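Local coordinates for Alr1010 protein (Nostoc, PDB 3URG) that probably binds calcium ions as a small cyanobacterial calcium-binding protein, at residues A[44-49]-A[93-98]; A[37-42]-A[50-55]; A[28-33]-A[133-138]. One frame throughout, in Å; residues are numbered along the deposited sequence.

Interaction 1 (A[44-49]-A[93-98]); sequences DKEERA and ECLKDM. With MNB (5-mercapto-2-nitro-benzoic acid), chain B.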
loop_
_atom_site.group_PDB
_atom_site.type_symbol
_atom_site.label_atom_id
_atom_site.label_comp_id
_atom_site.label_asym_id
_atom_site.label_seq_id
_atom_site.Cartn_x
_atom_site.Cartn_y
_atom_site.Cartn_z
ATOM N N ASP A 44 1.437 15.375 13.023
ATOM C CA ASP A 44 0.109 14.850 13.306
ATOM C C ASP A 44 -0.375 13.838 12.280
ATOM O O ASP A 44 0.275 13.586 11.261
ATOM C CB ASP A 44 -0.919 15.963 13.555
ATOM C CG ASP A 44 -0.789 17.110 12.587
ATOM O OD1 ASP A 44 -0.789 16.848 11.363
ATOM O OD2 ASP A 44 -0.695 18.270 13.058
ATOM N N LYS A 45 -1.522 13.248 12.585
ATOM C CA LYS A 45 -2.047 12.126 11.844
ATOM C C LYS A 45 -2.154 12.416 10.348
ATOM O O LYS A 45 -1.739 11.604 9.533
ATOM C CB LYS A 45 -3.412 11.747 12.423
ATOM C CG LYS A 45 -4.082 10.558 11.771
ATOM C CD LYS A 45 -5.517 10.380 12.288
ATOM C CE LYS A 45 -5.561 9.950 13.754
ATOM N NZ LYS A 45 -5.217 11.036 14.722
ATOM N N GLU A 46 -2.706 13.577 9.995
ATOM C CA GLU A 46 -2.933 13.941 8.595
ATOM C C GLU A 46 -1.630 14.055 7.821
ATOM O O GLU A 46 -1.553 13.657 6.646
ATOM C CB GLU A 46 -3.700 15.266 8.492
ATOM C CG GLU A 46 -5.069 15.243 9.152
ATOM C CD GLU A 46 -5.711 16.623 9.229
ATOM O OE1 GLU A 46 -5.551 17.415 8.272
ATOM O OE2 GLU A 46 -6.380 16.913 10.247
ATOM N N GLU A 47 -0.610 14.608 8.475
ATOM C CA GLU A 47 0.711 14.775 7.860
ATOM C C GLU A 47 1.410 13.434 7.662
ATOM O O GLU A 47 2.089 13.224 6.651
ATOM C CB GLU A 47 1.585 15.730 8.691
ATOM C CG GLU A 47 0.983 17.125 8.848
ATOM C CD GLU A 47 1.777 18.013 9.796
ATOM O OE1 GLU A 47 2.249 17.514 10.845
ATOM O OE2 GLU A 47 1.929 19.210 9.487
ATOM N N ARG A 48 1.247 12.524 8.620
ATOM C CA ARG A 48 1.868 11.206 8.504
ATOM C C ARG A 48 1.193 10.432 7.365
ATOM O O ARG A 48 1.860 9.839 6.523
ATOM C CB ARG A 48 1.772 10.425 9.825
ATOM C CG ARG A 48 2.446 11.072 11.043
ATOM C CD ARG A 48 2.337 10.146 12.277
ATOM N NE ARG A 48 3.659 9.621 12.610
ATOM C CZ ARG A 48 3.895 8.414 13.101
ATOM N NH1 ARG A 48 2.891 7.581 13.321
ATOM N NH2 ARG A 48 5.141 8.042 13.374
ATOM N N ALA A 49 -0.137 10.450 7.337
ATOM C CA ALA A 49 -0.867 9.840 6.224
ATOM C C ALA A 49 -0.444 10.439 4.887
ATOM O O ALA A 49 -0.228 9.714 3.925
ATOM C CB ALA A 49 -2.385 9.998 6.424
ATOM N N GLU A 93 -9.999 8.354 1.547
ATOM C CA GLU A 93 -9.881 7.548 2.762
ATOM C C GLU A 93 -8.428 7.478 3.248
ATOM O O GLU A 93 -8.036 6.573 3.991
ATOM C CB GLU A 93 -10.454 6.148 2.529
ATOM C CG GLU A 93 -11.903 6.152 2.036
ATOM N N CYS A 94 -7.644 8.464 2.827
ATOM C CA CYS A 94 -6.218 8.512 3.121
ATOM C C CYS A 94 -5.886 8.366 4.606
ATOM O O CYS A 94 -4.897 7.728 4.959
ATOM C CB CYS A 94 -5.624 9.815 2.594
ATOM S SG CYS A 94 -3.857 9.951 2.882
ATOM N N LEU A 95 -6.710 8.943 5.475
ATOM C CA LEU A 95 -6.400 8.939 6.907
ATOM C C LEU A 95 -6.458 7.554 7.558
ATOM O O LEU A 95 -5.902 7.345 8.640
ATOM C CB LEU A 95 -7.301 9.920 7.662
ATOM C CG LEU A 95 -6.646 11.226 8.109
ATOM C CD1 LEU A 95 -6.047 11.970 6.924
ATOM C CD2 LEU A 95 -7.656 12.098 8.844
ATOM N N LYS A 96 -7.121 6.608 6.903
ATOM C CA LYS A 96 -7.309 5.280 7.487
ATOM C C LYS A 96 -6.297 4.240 6.987
ATOM O O LYS A 96 -5.717 3.485 7.767
ATOM C CB LYS A 96 -8.732 4.787 7.208
ATOM N N ASP A 97 -6.093 4.204 5.679
ATOM C CA ASP A 97 -5.298 3.150 5.070
ATOM C C ASP A 97 -4.822 3.653 3.728
ATOM O O ASP A 97 -5.287 4.698 3.264
ATOM C CB ASP A 97 -6.171 1.905 4.875
ATOM C CG ASP A 97 -5.376 0.615 4.923
ATOM O OD1 ASP A 97 -4.161 0.630 4.604
ATOM O OD2 ASP A 97 -5.977 -0.426 5.271
ATOM N N MET A 98 -3.897 2.916 3.106
ATOM C CA MET A 98 -3.425 3.244 1.764
ATOM C C MET A 98 -4.165 2.404 0.722
ATOM O O MET A 98 -4.020 1.184 0.700
ATOM C CB MET A 98 -1.910 3.012 1.655
ATOM C CG MET A 98 -1.093 3.967 2.564
ATOM S SD MET A 98 -1.125 5.656 1.896
ATOM C CE MET A 98 -2.134 6.550 3.070
HETATM C C6 MNB B . -4.945 14.413 1.768
HETATM C C1 MNB B . -5.392 15.476 2.484
HETATM C C2 MNB B . -4.952 15.635 3.839
HETATM C C3 MNB B . -4.059 14.672 4.411
HETATM C C4 MNB B . -3.606 13.572 3.664
HETATM C C5 MNB B . -4.025 13.430 2.376
HETATM S S5 MNB B . -3.461 12.085 1.404
HETATM C C10 MNB B . -6.329 16.404 1.773
HETATM O O12 MNB B . -6.845 17.348 2.333
HETATM O O11 MNB B . -6.708 16.127 0.481
HETATM N N7 MNB B . -5.353 16.712 4.702
HETATM O O9 MNB B . -4.928 16.736 5.929
HETATM O O8 MNB B . -6.066 17.702 4.274
#

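Interaction 2 (A[37-42]-A[50-55]); sequences EIIVDA and MGWYYY. With MNB (5-mercapto-2-nitro-benzoic acid), chain B.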
loop_
_atom_site.group_PDB
_atom_site.type_symbol
_atom_site.label_atom_id
_atom_site.label_comp_id
_atom_site.label_asym_id
_atom_site.label_seq_id
_atom_site.Cartn_x
_atom_site.Cartn_y
_atom_site.Cartn_z
ATOM N N GLU A 37 12.715 9.831 4.313
ATOM C CA GLU A 37 12.110 9.944 2.997
ATOM C C GLU A 37 10.612 10.103 3.101
ATOM O O GLU A 37 10.054 10.773 2.307
ATOM C CB GLU A 37 12.509 8.791 2.085
ATOM C CG GLU A 37 13.984 8.556 2.060
ATOM C CD GLU A 37 14.440 7.731 0.901
ATOM O OE1 GLU A 37 13.724 7.679 -0.090
ATOM O OE2 GLU A 37 15.520 7.130 0.976
ATOM N N ILE A 38 9.995 9.530 4.111
ATOM C CA ILE A 38 8.553 9.469 4.175
ATOM C C ILE A 38 7.702 10.240 5.168
ATOM O O ILE A 38 6.567 10.627 4.851
ATOM C CB ILE A 38 8.074 8.010 4.344
ATOM C CG1 ILE A 38 8.709 7.092 3.320
ATOM C CG2 ILE A 38 6.593 7.925 4.279
ATOM C CD1 ILE A 38 8.358 5.675 3.500
ATOM N N ILE A 39 8.174 10.188 6.399
ATOM C CA ILE A 39 7.617 10.913 7.491
ATOM C C ILE A 39 8.211 12.305 7.549
ATOM O O ILE A 39 7.499 13.258 7.628
ATOM C CB ILE A 39 7.826 10.171 8.791
ATOM C CG1 ILE A 39 7.084 8.849 8.772
ATOM C CG2 ILE A 39 7.364 10.993 9.925
ATOM C CD1 ILE A 39 5.657 8.980 8.707
ATOM N N VAL A 40 9.525 12.404 7.441
ATOM C CA VAL A 40 10.194 13.693 7.367
ATOM C C VAL A 40 9.762 14.552 8.568
ATOM O O VAL A 40 9.900 14.128 9.670
ATOM C CB VAL A 40 10.034 14.348 6.020
ATOM C CG1 VAL A 40 10.971 15.450 5.872
ATOM C CG2 VAL A 40 10.301 13.376 4.951
ATOM N N ASP A 41 9.221 15.733 8.346
ATOM C CA ASP A 41 8.804 16.591 9.450
ATOM C C ASP A 41 7.373 16.407 9.938
ATOM O O ASP A 41 6.891 17.191 10.705
ATOM C CB ASP A 41 9.055 18.046 9.127
ATOM C CG ASP A 41 10.494 18.343 8.944
ATOM O OD1 ASP A 41 11.301 17.733 9.604
ATOM O OD2 ASP A 41 10.836 19.187 8.136
ATOM N N ALA A 42 6.681 15.397 9.452
ATOM C CA ALA A 42 5.267 15.226 9.783
ATOM C C ALA A 42 5.110 14.972 11.274
ATOM O O ALA A 42 5.879 14.215 11.856
ATOM C CB ALA A 42 4.665 14.069 8.975
ATOM N N MET A 50 -0.354 11.763 4.822
ATOM C CA MET A 50 -0.019 12.438 3.569
ATOM C C MET A 50 1.378 12.048 3.085
ATOM O O MET A 50 1.580 11.765 1.900
ATOM C CB MET A 50 -0.117 13.955 3.724
ATOM C CG MET A 50 0.052 14.731 2.418
ATOM S SD MET A 50 0.282 16.503 2.717
ATOM C CE MET A 50 1.916 16.531 3.422
ATOM N N GLY A 51 2.337 12.021 4.002
ATOM C CA GLY A 51 3.680 11.577 3.667
ATOM C C GLY A 51 3.682 10.209 3.003
ATOM O O GLY A 51 4.344 9.989 1.983
ATOM N N TRP A 52 2.948 9.266 3.574
ATOM C CA TRP A 52 2.919 7.926 2.993
ATOM C C TRP A 52 2.231 7.926 1.626
ATOM O O TRP A 52 2.635 7.205 0.719
ATOM C CB TRP A 52 2.206 6.950 3.933
ATOM C CG TRP A 52 3.133 6.262 4.873
ATOM C CD1 TRP A 52 3.363 6.572 6.187
ATOM C CD2 TRP A 52 3.975 5.147 4.569
ATOM N NE1 TRP A 52 4.290 5.699 6.717
ATOM C CE2 TRP A 52 4.683 4.822 5.739
ATOM C CE3 TRP A 52 4.196 4.393 3.421
ATOM C CZ2 TRP A 52 5.598 3.774 5.788
ATOM C CZ3 TRP A 52 5.107 3.359 3.472
ATOM C CH2 TRP A 52 5.788 3.054 4.643
ATOM N N TYR A 53 1.171 8.724 1.489
ATOM C CA TYR A 53 0.408 8.756 0.244
ATOM C C TYR A 53 1.294 9.231 -0.907
ATOM O O TYR A 53 1.365 8.589 -1.959
ATOM C CB TYR A 53 -0.830 9.664 0.376
ATOM C CG TYR A 53 -1.730 9.652 -0.848
ATOM C CD1 TYR A 53 -2.766 8.726 -0.963
ATOM C CD2 TYR A 53 -1.544 10.558 -1.885
ATOM C CE1 TYR A 53 -3.599 8.706 -2.079
ATOM C CE2 TYR A 53 -2.375 10.538 -3.017
ATOM C CZ TYR A 53 -3.396 9.615 -3.098
ATOM O OH TYR A 53 -4.216 9.598 -4.201
ATOM N N TYR A 54 1.954 10.368 -0.708
ATOM C CA TYR A 54 2.878 10.911 -1.708
ATOM C C TYR A 54 4.074 10.004 -1.956
ATOM O O TYR A 54 4.534 9.868 -3.091
ATOM C CB TYR A 54 3.374 12.312 -1.306
ATOM C CG TYR A 54 2.306 13.395 -1.424
ATOM C CD1 TYR A 54 1.318 13.314 -2.395
ATOM C CD2 TYR A 54 2.303 14.506 -0.575
ATOM C CE1 TYR A 54 0.342 14.294 -2.515
ATOM C CE2 TYR A 54 1.331 15.498 -0.692
ATOM C CZ TYR A 54 0.357 15.386 -1.664
ATOM O OH TYR A 54 -0.612 16.361 -1.791
ATOM N N TYR A 55 4.604 9.393 -0.905
ATOM C CA TYR A 55 5.739 8.501 -1.111
ATOM C C TYR A 55 5.343 7.342 -2.039
ATOM O O TYR A 55 6.021 7.065 -3.026
ATOM C CB TYR A 55 6.318 7.991 0.215
ATOM C CG TYR A 55 7.334 6.866 0.055
ATOM C CD1 TYR A 55 8.654 7.123 -0.322
ATOM C CD2 TYR A 55 6.968 5.549 0.295
ATOM C CE1 TYR A 55 9.581 6.085 -0.455
ATOM C CE2 TYR A 55 7.884 4.513 0.166
ATOM C CZ TYR A 55 9.179 4.782 -0.206
ATOM O OH TYR A 55 10.059 3.721 -0.324
HETATM C C6 MNB B . -4.945 14.413 1.768
HETATM C C1 MNB B . -5.392 15.476 2.484
HETATM C C2 MNB B . -4.952 15.635 3.839
HETATM C C3 MNB B . -4.059 14.672 4.411
HETATM C C4 MNB B . -3.606 13.572 3.664
HETATM C C5 MNB B . -4.025 13.430 2.376
HETATM S S5 MNB B . -3.461 12.085 1.404
HETATM C C10 MNB B . -6.329 16.404 1.773
HETATM O O12 MNB B . -6.845 17.348 2.333
HETATM O O11 MNB B . -6.708 16.127 0.481
HETATM N N7 MNB B . -5.353 16.712 4.702
HETATM O O9 MNB B . -4.928 16.736 5.929
HETATM O O8 MNB B . -6.066 17.702 4.274
#

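Interaction 3 (A[28-33]-A[133-138]); sequences ETREHR and IADWLY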
loop_
_atom_site.group_PDB
_atom_site.type_symbol
_atom_site.label_atom_id
_atom_site.label_comp_id
_atom_site.label_asym_id
_atom_site.label_seq_id
_atom_site.Cartn_x
_atom_site.Cartn_y
_atom_site.Cartn_z
ATOM N N GLU A 28 16.261 -1.725 10.477
ATOM C CA GLU A 28 16.801 -0.365 10.548
ATOM C C GLU A 28 16.938 0.297 9.180
ATOM O O GLU A 28 16.856 1.512 9.062
ATOM C CB GLU A 28 18.136 -0.337 11.305
ATOM C CG GLU A 28 18.038 -0.820 12.743
ATOM C CD GLU A 28 17.041 -0.019 13.571
ATOM O OE1 GLU A 28 16.758 1.148 13.220
ATOM O OE2 GLU A 28 16.546 -0.558 14.581
ATOM N N THR A 29 17.140 -0.497 8.136
ATOM C CA THR A 29 17.180 0.078 6.799
ATOM C C THR A 29 15.817 0.692 6.452
ATOM O O THR A 29 15.734 1.813 5.945
ATOM C CB THR A 29 17.559 -0.979 5.747
ATOM O OG1 THR A 29 18.816 -1.567 6.096
ATOM C CG2 THR A 29 17.664 -0.340 4.368
ATOM N N ARG A 30 14.744 -0.036 6.749
ATOM C CA ARG A 30 13.401 0.478 6.473
ATOM C C ARG A 30 13.074 1.670 7.393
ATOM O O ARG A 30 12.509 2.675 6.952
ATOM C CB ARG A 30 12.349 -0.626 6.604
ATOM C CG ARG A 30 12.549 -1.817 5.638
ATOM C CD ARG A 30 11.278 -2.677 5.466
ATOM N NE ARG A 30 11.586 -3.915 4.740
ATOM C CZ ARG A 30 11.658 -3.997 3.414
ATOM N NH1 ARG A 30 11.413 -2.921 2.679
ATOM N NH2 ARG A 30 11.979 -5.144 2.820
ATOM N N GLU A 31 13.446 1.559 8.665
ATOM C CA GLU A 31 13.234 2.651 9.614
ATOM C C GLU A 31 13.908 3.942 9.141
ATOM O O GLU A 31 13.306 5.009 9.174
ATOM C CB GLU A 31 13.734 2.265 11.017
ATOM C CG GLU A 31 12.973 1.088 11.651
ATOM C CD GLU A 31 11.598 1.476 12.177
ATOM O OE1 GLU A 31 11.299 2.692 12.281
ATOM O OE2 GLU A 31 10.814 0.561 12.495
ATOM N N HIS A 32 15.159 3.851 8.705
ATOM C CA HIS A 32 15.871 5.048 8.246
ATOM C C HIS A 32 15.150 5.673 7.059
ATOM O O HIS A 32 14.986 6.888 6.982
ATOM C CB HIS A 32 17.307 4.702 7.843
ATOM C CG HIS A 32 18.099 5.872 7.350
ATOM N ND1 HIS A 32 18.542 6.876 8.184
ATOM C CD2 HIS A 32 18.553 6.186 6.112
ATOM C CE1 HIS A 32 19.220 7.765 7.480
ATOM N NE2 HIS A 32 19.236 7.372 6.218
ATOM N N ARG A 33 14.731 4.829 6.125
ATOM C CA ARG A 33 14.096 5.313 4.910
ATOM C C ARG A 33 12.744 5.947 5.236
ATOM O O ARG A 33 12.394 7.007 4.708
ATOM C CB ARG A 33 13.930 4.175 3.902
ATOM C CG ARG A 33 13.231 4.591 2.627
ATOM C CD ARG A 33 13.500 3.589 1.502
ATOM N NE ARG A 33 13.125 2.222 1.861
ATOM C CZ ARG A 33 13.994 1.222 1.965
ATOM N NH1 ARG A 33 15.282 1.445 1.735
ATOM N NH2 ARG A 33 13.582 0.005 2.294
ATOM N N ILE A 133 6.293 -1.240 -1.554
ATOM C CA ILE A 133 5.248 -2.099 -1.008
ATOM C C ILE A 133 5.695 -2.784 0.288
ATOM O O ILE A 133 4.943 -2.823 1.265
ATOM C CB ILE A 133 4.792 -3.157 -2.028
ATOM C CG1 ILE A 133 4.072 -2.476 -3.198
ATOM C CG2 ILE A 133 3.844 -4.145 -1.360
ATOM C CD1 ILE A 133 3.686 -3.456 -4.325
ATOM N N ALA A 134 6.915 -3.328 0.285
ATOM C CA ALA A 134 7.494 -3.945 1.480
ATOM C C ALA A 134 7.614 -2.967 2.660
ATOM O O ALA A 134 7.458 -3.360 3.819
ATOM C CB ALA A 134 8.855 -4.541 1.155
ATOM N N ASP A 135 7.910 -1.704 2.368
ATOM C CA ASP A 135 8.031 -0.695 3.428
ATOM C C ASP A 135 6.669 -0.499 4.083
ATOM O O ASP A 135 6.550 -0.361 5.312
ATOM C CB ASP A 135 8.506 0.643 2.856
ATOM C CG ASP A 135 10.007 0.687 2.583
ATOM O OD1 ASP A 135 10.425 1.598 1.838
ATOM O OD2 ASP A 135 10.770 -0.166 3.097
ATOM N N TRP A 136 5.634 -0.462 3.253
ATOM C CA TRP A 136 4.279 -0.247 3.763
ATOM C C TRP A 136 3.834 -1.460 4.583
ATOM O O TRP A 136 3.314 -1.318 5.685
ATOM C CB TRP A 136 3.303 0.026 2.602
ATOM C CG TRP A 136 1.855 0.095 3.027
ATOM C CD1 TRP A 136 0.837 -0.700 2.592
ATOM C CD2 TRP A 136 1.276 1.002 3.979
ATOM N NE1 TRP A 136 -0.339 -0.344 3.202
ATOM C CE2 TRP A 136 -0.099 0.698 4.061
ATOM C CE3 TRP A 136 1.788 2.038 4.769
ATOM C CZ2 TRP A 136 -0.974 1.393 4.898
ATOM C CZ3 TRP A 136 0.904 2.740 5.604
ATOM C CH2 TRP A 136 -0.452 2.405 5.664
ATOM N N LEU A 137 4.043 -2.658 4.039
ATOM C CA LEU A 137 3.760 -3.886 4.784
ATOM C C LEU A 137 4.527 -3.939 6.114
ATOM O O LEU A 137 3.999 -4.387 7.138
ATOM C CB LEU A 137 4.085 -5.112 3.925
ATOM C CG LEU A 137 3.184 -5.240 2.693
ATOM C CD1 LEU A 137 3.571 -6.438 1.817
ATOM C CD2 LEU A 137 1.733 -5.339 3.140
ATOM N N TYR A 138 5.770 -3.467 6.099
ATOM C CA TYR A 138 6.568 -3.415 7.317
ATOM C C TYR A 138 5.969 -2.462 8.357
ATOM O O TYR A 138 5.853 -2.802 9.531
ATOM C CB TYR A 138 8.011 -3.008 6.987
ATOM C CG TYR A 138 8.836 -2.660 8.212
ATOM C CD1 TYR A 138 9.040 -1.337 8.581
ATOM C CD2 TYR A 138 9.434 -3.658 8.982
ATOM C CE1 TYR A 138 9.796 -1.010 9.712
ATOM C CE2 TYR A 138 10.197 -3.339 10.103
ATOM C CZ TYR A 138 10.369 -2.015 10.464
ATOM O OH TYR A 138 11.129 -1.698 11.581
#

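Interaction 1 (A[44-49]-A[93-98])
Ala49 and Glu46 on the first turns of helix 45-59 meet Cys94 and Leu95 at the MNB pocket, where the helix packs against the connection between strands 77-86 and 99-104. The Ala49 methyl points at this connection and packs against it: CB lies 3.7 Å from Cys94 O and 3.8 Å from Cys94 SG. Leu95 reaches back toward the helix with CD1, which rests 4.0 Å from Glu46 CA and also touches the Ala49 methyl, while CD2 passes near CG of Glu46. Its chi1 of -105° is away from a staggered value, and this rotation brings the branched end over the first helical turn. Met98 approaches from further along, its thioether chain bent at chi2 and chi3 so that CE ends 3.8 Å from Ala49 O.

The helix begins at Asp44, the N-cap residue, whose backbone N donates to Glu47 OE1 at 3.2 Å, a backbone-to-carboxylate bond across the helix start, met on the anti side of the carboxylate. MNB lies between Glu46 and Cys94. Glu46 OE1 comes to 2.5 Å from MNB O9 of the nitro group, while Cys94 CB is 3.4 Å from MNB S5. MNB is the thiol half of Ellman's reagent, which reacts with cysteine thiols, but the modelled spacing of the two sulfurs leaves the nature of their link doubtful. Phe146, the C-terminal residue, touches the side chains of Lys45, Ala49 and Met98.

Interaction 2 (A[37-42]-A[50-55])
Ile39 O, on a residue whose CD1 reaches Trp52, accepts from Ala42 N at 2.9 Å and closes a type II' turn. Val40, the first residue past helix 28-39, leaves helical geometry with a positive phi. Just before the turn, Ile38 O faces helix 45-59 and receives a CA-H...O contact, with Gly51 CA 3.3 Å away; having no side chain, Gly51 lets the two backbones come this close.

Ile38 carries most of the packing between the two successive helices, 28-39 and 45-59, joined by this turn. With CG1 beside the backbone N and CG2 anti to it (chi1 -50°), its two branches reach different rings. CG2 sits over a face of Trp52, 3.8 Å from the centroid of the five-membered ring and only 5° off its normal, a nearly centred CH-pi contact. The extended arm carries CD1 over a face of Tyr55, 3.6 Å from the ring centroid, and CG1 lies over the CG end of the same ring. Trp52 also meets Trp136 and Trp139 of helix 127-141 edge-to-face. Elsewhere on helix 45-59, MNB is lined by Met50, whose CB is 3.5 Å from MNB C4, and by Tyr53, whose CB is 3.7 Å from MNB S5; Tyr53 OH is hydrogen-bonded to Ala89 O.

Interaction 3 (A[28-33]-A[133-138])
Arg30 lies across Asp135 and Tyr138 where helix 28-33 crosses helix 133-138 almost at a right angle (-97°, axes 10.5 Å apart). Its chain runs extended from CG to NE over the second helix. CB stands over a face of the Tyr138 ring, 4.2 Å from the centroid, in a CH-pi contact, and CD touches Tyr138 CB at 3.6 Å. The guanidinium then turns one face to the Ala134 methyl and donates from NH1 to Asp135 OD2 at 2.9 Å. That donor comes from above the carboxylate plane, 41° out of it.

Arg33 meets the same carboxylate differently. With the two groups nearly coplanar, it grips side-on: NE donates to Asp135 OD1 at 2.8 Å and NH2 to the syn lone pair of Asp135 OD2 at 2.9 Å. OD2 is therefore shared by two arginines, and the three residues form a salt-bridge network.

Tyr138 projects its hydroxyl past Arg30 to Glu31, donating to OE2 in a very short bond of 2.5 Å, with the carboxylate plane steeply inclined to the ring. Glu31 OE2 is also bonded to Tyr144 OH, and Tyr138 OH to Asp27 N. Three N-H groups hold the buried Asp135 carboxylate and fix its rotation; two guanidinium groups so close would be expected to favour its ionised form.

Helix 45-59 joins interactions 1 and 2, whose centres lie about 10 Å apart, and both border MNB; Met98 SD of interaction 1 also packs 3.8 Å from Tyr53 CA of interaction 2. Helix 28-39 joins interaction 2 to interaction 3, their centres about 12 Å apart; there Tyr55 OH and Asp135 OD1 are 3.1 Å apart, a probable hydrogen bond that ties the aromatic packing to the salt-bridge network. Interaction 3 lies further from the pocket, with about 17 Å between its centre and that of interaction 1, yet Trp136 CZ2 still reaches Met98 CG at 3.5 Å. The bound sodium, at Asp57 and Leu60, is about 10 Å from the Tyr55 side chain and about 14 Å from that of Asp135.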